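Local atomic coordinates of galactose mutarotase-like protein (Clostridium acetobutylicum, PDB entry 3OS7), a protein that probably binds carbohydrate and may interconvert the anomers of aldoses as an aldose 1-epimerase. Residues K48-L53 against P191-S196; D198-V203 against I266-K271. All blocks are in the same frame, centred on the assembly; numbering follows the deposited sequence. Where two conformers were deposited one is given.

Interaction 1: K48-L53 against P191-S196; sequences KGVTIL and PFIEGS. With EDO (1,2-ethanediol), chain I.
Phe192 packs beside Val50 and Thr51, and its side chain can be followed outward. CB stands 3.4 Å from Thr51 O. CG lies between the backbone N and the carbonyl carbon (chi1 53°), which lays the ring alongside Val50, the two side chains pointing the same way. CD1 then meets Val50 CG1 at 3.9 Å, obliquely, while the ring's other neighbours include Ile266 and Val275. One directed bond joins the backbones: Thr51 N donates to Phe192 O at 3.0 Å with an N-H...O angle of 164°, lying in the carbonyl plane. The same oxygen receives a CA-H...O contact from Val50 CA. Ile193 has two conformers; in one of them CD1 reaches Val50 CG2 at 4.0 Å, a contact that holds for that copy alone. A water bridges Gly49 O and Glu194 N, donating to the first and accepting from the second. A 1,2-ethanediol, probably from the crystallisation liquor, donates a hydrogen bond from O2 to Glu194 OE1 at 3.0 Å. Gly49, with phi of 71°, and Val50 both face Asp45, which identifies a G1 beta bulge. It lies where strand 50-51 begins, at the edge, within this chain, of an antiparallel sheet against which the 191-196 loop packs.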
loop_
_atom_site.group_PDB
_atom_site.type_symbol
_atom_site.label_atom_id
_atom_site.label_comp_id
_atom_site.label_asym_id
_atom_site.label_seq_id
_atom_site.Cartn_x
_atom_site.Cartn_y
_atom_site.Cartn_z
ATOM N N LYS A 48 -4.566 -10.913 -21.128
ATOM C CA LYS A 48 -5.522 -11.607 -20.261
ATOM C C LYS A 48 -6.760 -10.765 -19.995
ATOM O O LYS A 48 -7.731 -11.258 -19.443
ATOM C CB LYS A 48 -4.862 -12.007 -18.942
ATOM C CG LYS A 48 -3.788 -13.064 -19.088
ATOM C CD LYS A 48 -3.306 -13.506 -17.721
ATOM C CE LYS A 48 -2.176 -14.525 -17.818
ATOM N NZ LYS A 48 -1.859 -15.102 -16.466
ATOM N N GLY A 49 -6.719 -9.495 -20.377
ATOM C CA GLY A 49 -7.806 -8.580 -20.120
ATOM C C GLY A 49 -7.947 -8.193 -18.653
ATOM O O GLY A 49 -9.052 -7.870 -18.200
ATOM N N VAL A 50 -6.845 -8.226 -17.908
ATOM C CA VAL A 50 -6.897 -7.985 -16.463
ATOM C C VAL A 50 -6.248 -6.644 -16.182
ATOM O O VAL A 50 -5.155 -6.356 -16.715
ATOM C CB VAL A 50 -6.200 -9.085 -15.663
ATOM C CG1 VAL A 50 -6.070 -8.694 -14.187
ATOM C CG2 VAL A 50 -6.956 -10.419 -15.816
ATOM N N THR A 51 -6.934 -5.806 -15.397
ATOM C CA THR A 51 -6.339 -4.587 -14.876
ATOM C C THR A 51 -6.483 -4.614 -13.351
ATOM O O THR A 51 -7.587 -4.586 -12.804
ATOM C CB THR A 51 -6.886 -3.282 -15.515
ATOM O OG1 THR A 51 -6.310 -2.160 -14.841
ATOM C CG2 THR A 51 -8.391 -3.191 -15.448
ATOM N N ILE A 52 -5.347 -4.690 -12.677
ATOM C CA ILE A 52 -5.330 -4.960 -11.226
ATOM C C ILE A 52 -5.640 -3.741 -10.354
ATOM O O ILE A 52 -6.409 -3.827 -9.401
ATOM C CB ILE A 52 -3.973 -5.517 -10.806
ATOM C CG1 ILE A 52 -3.721 -6.864 -11.484
ATOM C CG2 ILE A 52 -3.864 -5.598 -9.258
ATOM C CD1 ILE A 52 -2.334 -7.451 -11.180
ATOM N N LEU A 53 -4.993 -2.629 -10.637
ATOM C CA LEU A 53 -5.026 -1.460 -9.756
ATOM C C LEU A 53 -6.041 -0.431 -10.237
ATOM O O LEU A 53 -6.163 -0.169 -11.440
ATOM C CB LEU A 53 -3.653 -0.757 -9.670
ATOM C CG LEU A 53 -2.521 -1.587 -9.067
ATOM C CD1 LEU A 53 -1.135 -0.966 -9.293
ATOM C CD2 LEU A 53 -2.810 -1.894 -7.571
ATOM N N PRO A 191 -14.785 -5.627 -10.028
ATOM C CA PRO A 191 -13.993 -6.622 -10.709
ATOM C C PRO A 191 -12.747 -6.062 -11.406
ATOM O O PRO A 191 -12.657 -4.865 -11.680
ATOM C CB PRO A 191 -14.977 -7.162 -11.763
ATOM C CG PRO A 191 -15.722 -5.981 -12.171
ATOM C CD PRO A 191 -15.943 -5.219 -10.867
ATOM N N PHE A 192 -11.847 -6.959 -11.752
ATOM C CA PHE A 192 -10.594 -6.617 -12.415
ATOM C C PHE A 192 -10.537 -7.108 -13.868
ATOM O O PHE A 192 -9.531 -6.939 -14.555
ATOM C CB PHE A 192 -9.416 -7.146 -11.600
ATOM C CG PHE A 192 -9.501 -8.632 -11.264
ATOM C CD1 PHE A 192 -9.302 -9.586 -12.238
ATOM C CD2 PHE A 192 -9.758 -9.057 -9.966
ATOM C CE1 PHE A 192 -9.360 -10.929 -11.933
ATOM C CE2 PHE A 192 -9.832 -10.406 -9.673
ATOM C CZ PHE A 192 -9.617 -11.337 -10.651
ATOM N N ILE A 193 -11.638 -7.691 -14.349
ATOM C CA ILE A 193 -11.717 -8.151 -15.728
ATOM C C ILE A 193 -13.080 -7.760 -16.298
ATOM O O ILE A 193 -14.062 -7.668 -15.567
ATOM C CB ILE A 193 -11.444 -9.680 -15.809
ATOM C CG1 ILE A 193 -11.342 -10.144 -17.262
ATOM C CG2 ILE A 193 -12.502 -10.488 -15.033
ATOM C CD1 ILE A 193 -10.470 -11.373 -17.434
ATOM N N GLU A 194 -13.121 -7.495 -17.605
ATOM C CA GLU A 194 -14.390 -7.167 -18.279
ATOM C C GLU A 194 -15.293 -8.396 -18.393
ATOM O O GLU A 194 -14.826 -9.540 -18.420
ATOM C CB GLU A 194 -14.129 -6.585 -19.677
ATOM C CG GLU A 194 -15.025 -5.414 -20.007
ATOM C CD GLU A 194 -14.587 -4.146 -19.297
ATOM O OE1 GLU A 194 -14.834 -4.026 -18.071
ATOM O OE2 GLU A 194 -13.994 -3.271 -19.977
ATOM N N GLY A 195 -16.598 -8.163 -18.442
ATOM C CA GLY A 195 -17.556 -9.256 -18.564
ATOM C C GLY A 195 -17.731 -10.021 -17.272
ATOM O O GLY A 195 -18.128 -11.190 -17.268
ATOM N N SER A 196 -17.417 -9.368 -16.162
ATOM C CA SER A 196 -17.648 -9.947 -14.862
ATOM C C SER A 196 -18.403 -8.929 -14.013
ATOM O O SER A 196 -18.899 -7.943 -14.554
ATOM C CB SER A 196 -16.334 -10.351 -14.230
ATOM O OG SER A 196 -16.640 -11.049 -13.063
HETATM C C1 EDO I . -11.933 -2.854 -14.262
HETATM O O1 EDO I . -12.002 -1.553 -14.845
HETATM C C2 EDO I . -12.952 -3.739 -14.951
HETATM O O2 EDO I . -12.475 -4.027 -16.268
HETATM O O HOH W 1 -11.134 -7.438 -19.503
#

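Interaction 2: D198-V203 against I266-K271; sequences DSNCRV and IEDASK
Asn200 and Asp268 meet first along 198-203, the Asn200 CB lying 3.6 Å from Asp268 OD1. The 3-10 turn 198-200 delivers Asn200 here, closed by the backbone bond from Cys201 N to Asp198 O. Asp268 contributes by its own rotation: with CG anti to the backbone N (chi1 -171°), its carboxylate is brought nearer Asn200. Within 266-271, Ser270 OG donates to Asp268 OD1 at 2.6 Å, on the syn side but tilted out of the carboxylate plane; the other oxygen, OD2, is turned to Ser196. Cys201 follows, its CB 4.0 Å from Ile266 CG2, while its CA makes a CA-H...O contact with Glu267 O. Arg202 and Glu267 form the antiparallel hydrogen-bonded pair. Arg202 N gives to Glu267 O at 2.9 Å with an N-H...O angle of 165°; Glu267 N returns to Arg202 O at 2.8 Å. Their side chains share one face, but Glu267 spends its charge on Arg274 and Lys204 through OE2. At the end of 198-203, Val203 lies side by side with Ile266, its CG2 4.1 Å from Ile266 CG1. The strand axes approach to 4.6 Å, with N-to-C directions 153° apart. Such antiparallel pairing, with Cys201, Val203, Ile266 and the Asp268 carboxylate on one face and Arg202 and Glu267 on the other, joins strands 201-213 and 263-268 in the beta-rich fold of the galactose mutarotase clan.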
loop_
_atom_site.group_PDB
_atom_site.type_symbol
_atom_site.label_atom_id
_atom_site.label_comp_id
_atom_site.label_asym_id
_atom_site.label_seq_id
_atom_site.Cartn_x
_atom_site.Cartn_y
_atom_site.Cartn_z
ATOM N N ASP A 198 -18.830 -7.110 -9.759
ATOM C CA ASP A 198 -18.247 -6.987 -8.411
ATOM C C ASP A 198 -18.627 -8.166 -7.482
ATOM O O ASP A 198 -17.783 -8.634 -6.693
ATOM C CB ASP A 198 -18.528 -5.616 -7.754
ATOM C CG ASP A 198 -20.007 -5.257 -7.685
ATOM O OD1 ASP A 198 -20.855 -6.097 -8.042
ATOM O OD2 ASP A 198 -20.313 -4.111 -7.254
ATOM N N SER A 199 -19.849 -8.694 -7.630
ATOM C CA SER A 199 -20.358 -9.830 -6.842
ATOM C C SER A 199 -19.677 -11.163 -7.164
ATOM O O SER A 199 -19.864 -12.149 -6.463
ATOM C CB SER A 199 -21.868 -9.986 -7.095
ATOM O OG SER A 199 -22.135 -10.192 -8.478
ATOM N N ASN A 200 -18.926 -11.224 -8.257
ATOM C CA ASN A 200 -18.196 -12.431 -8.597
ATOM C C ASN A 200 -16.857 -12.548 -7.870
ATOM O O ASN A 200 -16.194 -13.570 -7.992
ATOM C CB ASN A 200 -17.942 -12.513 -10.089
ATOM C CG ASN A 200 -19.216 -12.646 -10.865
ATOM O OD1 ASN A 200 -20.256 -12.896 -10.269
ATOM N ND2 ASN A 200 -19.160 -12.431 -12.175
ATOM N N CYS A 201 -16.452 -11.501 -7.155
ATOM C CA CYS A 201 -15.118 -11.471 -6.563
ATOM C C CYS A 201 -15.126 -11.833 -5.085
ATOM O O CYS A 201 -15.930 -11.306 -4.325
ATOM C CB CYS A 201 -14.482 -10.115 -6.735
ATOM S SG CYS A 201 -14.078 -9.764 -8.462
ATOM N N ARG A 202 -14.190 -12.707 -4.695
ATOM C CA ARG A 202 -13.997 -13.069 -3.291
ATOM C C ARG A 202 -12.602 -12.662 -2.850
ATOM O O ARG A 202 -11.637 -12.888 -3.581
ATOM C CB ARG A 202 -14.123 -14.559 -3.088
ATOM C CG ARG A 202 -15.412 -15.171 -3.591
ATOM C CD ARG A 202 -16.531 -14.850 -2.675
ATOM N NE ARG A 202 -17.627 -15.801 -2.812
ATOM C CZ ARG A 202 -18.523 -16.039 -1.861
ATOM N NH1 ARG A 202 -18.454 -15.391 -0.686
ATOM N NH2 ARG A 202 -19.480 -16.943 -2.071
ATOM N N VAL A 203 -12.502 -12.093 -1.657
ATOM C CA VAL A 203 -11.206 -11.679 -1.096
ATOM C C VAL A 203 -10.752 -12.634 0.031
ATOM O O VAL A 203 -11.505 -12.901 0.956
ATOM C CB VAL A 203 -11.220 -10.227 -0.586
ATOM C CG1 VAL A 203 -9.873 -9.900 0.076
ATOM C CG2 VAL A 203 -11.441 -9.256 -1.778
ATOM N N ILE A 266 -7.617 -11.895 -4.643
ATOM C CA ILE A 266 -8.967 -11.588 -5.119
ATOM C C ILE A 266 -9.246 -12.607 -6.221
ATOM O O ILE A 266 -8.531 -12.647 -7.223
ATOM C CB ILE A 266 -9.108 -10.172 -5.681
ATOM C CG1 ILE A 266 -8.552 -9.133 -4.708
ATOM C CG2 ILE A 266 -10.584 -9.883 -6.062
ATOM C CD1 ILE A 266 -8.531 -7.670 -5.298
ATOM N N GLU A 267 -10.251 -13.452 -5.998
ATOM C CA GLU A 267 -10.592 -14.565 -6.884
ATOM C C GLU A 267 -11.894 -14.242 -7.600
ATOM O O GLU A 267 -12.883 -13.874 -6.963
ATOM C CB GLU A 267 -10.785 -15.869 -6.096
ATOM C CG GLU A 267 -9.466 -16.464 -5.563
ATOM C CD GLU A 267 -9.626 -17.748 -4.802
ATOM O OE1 GLU A 267 -10.769 -18.238 -4.659
ATOM O OE2 GLU A 267 -8.591 -18.284 -4.364
ATOM N N ASP A 268 -11.860 -14.391 -8.917
ATOM C CA ASP A 268 -13.055 -14.368 -9.763
ATOM C C ASP A 268 -13.169 -15.736 -10.440
ATOM O O ASP A 268 -12.622 -15.988 -11.524
ATOM C CB ASP A 268 -12.951 -13.241 -10.786
ATOM C CG ASP A 268 -14.230 -13.018 -11.531
ATOM O OD1 ASP A 268 -15.055 -13.971 -11.573
ATOM O OD2 ASP A 268 -14.404 -11.891 -12.063
ATOM N N ALA A 269 -13.855 -16.634 -9.753
ATOM C CA ALA A 269 -14.060 -17.992 -10.223
ATOM C C ALA A 269 -14.738 -18.003 -11.596
ATOM O O ALA A 269 -14.389 -18.803 -12.447
ATOM C CB ALA A 269 -14.891 -18.845 -9.146
ATOM N N SER A 270 -15.653 -17.072 -11.817
ATOM C CA SER A 270 -16.383 -16.976 -13.089
ATOM C C SER A 270 -15.426 -16.809 -14.270
ATOM O O SER A 270 -15.739 -17.226 -15.389
ATOM C CB SER A 270 -17.416 -15.831 -13.048
ATOM O OG SER A 270 -16.841 -14.557 -13.371
ATOM N N LYS A 271 -14.253 -16.209 -14.023
ATOM C CA LYS A 271 -13.234 -16.044 -15.069
ATOM C C LYS A 271 -11.980 -16.896 -14.834
ATOM O O LYS A 271 -10.985 -16.745 -15.530
ATOM C CB LYS A 271 -12.871 -14.565 -15.169
ATOM C CG LYS A 271 -14.040 -13.690 -15.572
ATOM C CD LYS A 271 -14.449 -14.011 -17.014
ATOM C CE LYS A 271 -15.507 -13.068 -17.551
ATOM N NZ LYS A 271 -15.732 -13.354 -19.010
#

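How the interactions relate
Interactions 1 and 2 follow in series along the chain, their centres about 10 Å apart on the same side of the chain's centre. Each mixes buried and exposed residues: Val50 and Phe192 are buried in interaction 1, Cys201, Val203, Ile266, Glu267 and Asp268 in interaction 2. The first is a loop against a short edge strand, partly bridged by solvent; the second is regular strand pairing with more buried surface, 355 against 239 Å². They touch directly: Ser196 OG probably hydrogen-bonds Asp268 OD2 at 2.6 Å, and Phe192 CE2 packs at 3.6 Å from Ile266 O. The 191-196 loop therefore contacts both the edge strand 50-51 and strand 263-268.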